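Local coordinates for protein integrase (Bovine immunodeficiency virus, PDB 3KKS) that probably catalyses the insertion of viral DNA into host DNA through its RNase H-like catalytic core domain, at residues L43-L48 and E71-Y76. Numbering follows the deposited sequence.
Sequences LCILQL and ENLCKY
L73 reaches across from helix 68-76 and turns one methyl toward each of two consecutive residues, I45 and L46, of helix 38-51. Its CG stands anti to the backbone N (chi1 174°), which extends the side chain from its helix, and the fork at CG then divides the contact. CD2 meets the branch carbon of I45, at 4.2 Å from I45 CB. CD1 lies 4.1 Å from L46 CD2, the two leucine side chains crossing at a slant. L46 points its CB less directly at the neighbouring helix than I45 does; with its CG anti to the carbonyl carbon (chi1 -78°), CD2 of L46 is the methyl that reaches L73. C74, one residue on, approaches less closely: its CA is 8.6 Å from the CA of I45, the closest CA pair across the two segments, but its side chain stays 4.6 Å or more from 43-48 and packs on I79 and on K81 of strand 80-83. Just beyond Y76, L77 also touches I45. The other helix is seated by C44 and L48 against W18 of strand 15-22, so the contact joins two helices lying on the same sheet of the RNase H-like core. The contact is entirely apolar: two carbon-carbon approaches and 187 Å² of summed buried surface, with no hydrogen bond between the segments. Such chemistry implies light dispersive packing without the directional restraint of hydrogen bonds.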
loop_
_atom_site.group_PDB
_atom_site.type_symbol
_atom_site.label_atom_id
_atom_site.label_comp_id
_atom_site.label_asym_id
_atom_site.label_seq_id
_atom_site.Cartn_x
_atom_site.Cartn_y
_atom_site.Cartn_z
ATOM N N LEU A 43 -2.747 4.873 12.089
ATOM C CA LEU A 43 -1.635 4.043 12.543
ATOM C C LEU A 43 -0.894 3.502 11.308
ATOM O O LEU A 43 0.337 3.505 11.261
ATOM C CB LEU A 43 -2.173 2.891 13.398
ATOM C CG LEU A 43 -1.974 2.950 14.918
ATOM C CD1 LEU A 43 -1.850 4.377 15.381
ATOM C CD2 LEU A 43 -3.127 2.245 15.614
ATOM N N CYS A 44 -1.655 3.053 10.312
ATOM C CA CYS A 44 -1.080 2.534 9.078
ATOM C C CYS A 44 -0.250 3.586 8.343
ATOM O O CYS A 44 0.840 3.288 7.858
ATOM C CB CYS A 44 -2.182 2.014 8.156
ATOM S SG CYS A 44 -2.887 0.435 8.681
ATOM N N ILE A 45 -0.766 4.810 8.260
ATOM C CA ILE A 45 -0.042 5.892 7.589
ATOM C C ILE A 45 1.255 6.213 8.330
ATOM O O ILE A 45 2.284 6.445 7.710
ATOM C CB ILE A 45 -0.898 7.179 7.501
ATOM C CG1 ILE A 45 -2.118 6.944 6.607
ATOM C CG2 ILE A 45 -0.066 8.325 6.941
ATOM C CD1 ILE A 45 -3.051 8.146 6.532
ATOM N N LEU A 46 1.200 6.237 9.657
ATOM C CA LEU A 46 2.391 6.521 10.456
ATOM C C LEU A 46 3.460 5.459 10.224
ATOM O O LEU A 46 4.649 5.779 10.161
ATOM C CB LEU A 46 2.029 6.619 11.943
ATOM C CG LEU A 46 1.385 7.964 12.330
ATOM C CD1 LEU A 46 0.799 7.891 13.721
ATOM C CD2 LEU A 46 2.417 9.077 12.251
ATOM N N GLN A 47 3.034 4.202 10.093
ATOM C CA GLN A 47 3.955 3.091 9.825
ATOM C C GLN A 47 4.561 3.254 8.428
ATOM O O GLN A 47 5.753 3.041 8.222
ATOM C CB GLN A 47 3.216 1.752 9.865
ATOM C CG GLN A 47 2.851 1.215 11.246
ATOM C CD GLN A 47 3.910 0.277 11.818
ATOM O OE1 GLN A 47 4.479 -0.550 11.100
ATOM N NE2 GLN A 47 4.164 0.391 13.119
ATOM N N LEU A 48 3.721 3.623 7.465
ATOM C CA LEU A 48 4.169 3.808 6.090
ATOM C C LEU A 48 5.185 4.941 6.002
ATOM O O LEU A 48 6.231 4.806 5.366
ATOM C CB LEU A 48 2.983 4.138 5.184
ATOM C CG LEU A 48 3.294 4.032 3.689
ATOM C CD1 LEU A 48 3.457 2.556 3.304
ATOM C CD2 LEU A 48 2.178 4.665 2.885
ATOM N N GLU A 71 -6.916 13.968 7.678
ATOM C CA GLU A 71 -6.596 15.216 6.996
ATOM C C GLU A 71 -5.536 15.993 7.767
ATOM O O GLU A 71 -4.581 16.504 7.189
ATOM C CB GLU A 71 -7.855 16.071 6.843
ATOM C CG GLU A 71 -8.340 16.211 5.399
ATOM C CD GLU A 71 -9.685 15.551 5.160
ATOM O OE1 GLU A 71 -10.625 15.818 5.943
ATOM O OE2 GLU A 71 -9.805 14.773 4.187
ATOM N N ASN A 72 -5.700 16.089 9.079
ATOM C CA ASN A 72 -4.716 16.806 9.875
ATOM C C ASN A 72 -3.398 16.024 9.981
ATOM O O ASN A 72 -2.321 16.616 10.020
ATOM C CB ASN A 72 -5.272 17.109 11.268
ATOM C CG ASN A 72 -6.376 18.160 11.240
ATOM O OD1 ASN A 72 -6.492 18.932 10.289
ATOM N ND2 ASN A 72 -7.180 18.202 12.293
ATOM N N LEU A 73 -3.484 14.698 10.016
ATOM C CA LEU A 73 -2.286 13.870 10.105
ATOM C C LEU A 73 -1.383 14.089 8.890
ATOM O O LEU A 73 -0.163 14.206 9.022
ATOM C CB LEU A 73 -2.664 12.390 10.212
ATOM C CG LEU A 73 -1.481 11.418 10.156
ATOM C CD1 LEU A 73 -0.438 11.834 11.179
ATOM C CD2 LEU A 73 -1.951 9.997 10.407
ATOM N N CYS A 74 -1.984 14.152 7.705
ATOM C CA CYS A 74 -1.214 14.369 6.492
ATOM C C CYS A 74 -0.618 15.770 6.464
ATOM O O CYS A 74 0.481 15.968 5.948
ATOM C CB CYS A 74 -2.085 14.151 5.259
ATOM S SG CYS A 74 -2.506 12.417 4.960
ATOM N N LYS A 75 -1.342 16.747 7.002
ATOM C CA LYS A 75 -0.818 18.109 7.039
ATOM C C LYS A 75 0.363 18.129 8.001
ATOM O O LYS A 75 1.390 18.744 7.726
ATOM C CB LYS A 75 -1.903 19.090 7.490
ATOM C CG LYS A 75 -2.953 19.328 6.418
ATOM C CD LYS A 75 -4.176 20.056 6.942
ATOM C CE LYS A 75 -5.218 20.190 5.838
ATOM N NZ LYS A 75 -6.447 20.894 6.284
ATOM N N TYR A 76 0.214 17.428 9.118
ATOM C CA TYR A 76 1.267 17.341 10.116
ATOM C C TYR A 76 2.508 16.655 9.548
ATOM O O TYR A 76 3.631 17.053 9.846
ATOM C CB TYR A 76 0.769 16.566 11.341
ATOM C CG TYR A 76 1.881 16.109 12.256
ATOM C CD1 TYR A 76 2.743 17.032 12.846
ATOM C CD2 TYR A 76 2.097 14.750 12.503
ATOM C CE1 TYR A 76 3.798 16.619 13.653
ATOM C CE2 TYR A 76 3.151 14.324 13.311
ATOM C CZ TYR A 76 3.998 15.266 13.883
ATOM O OH TYR A 76 5.049 14.868 14.678
#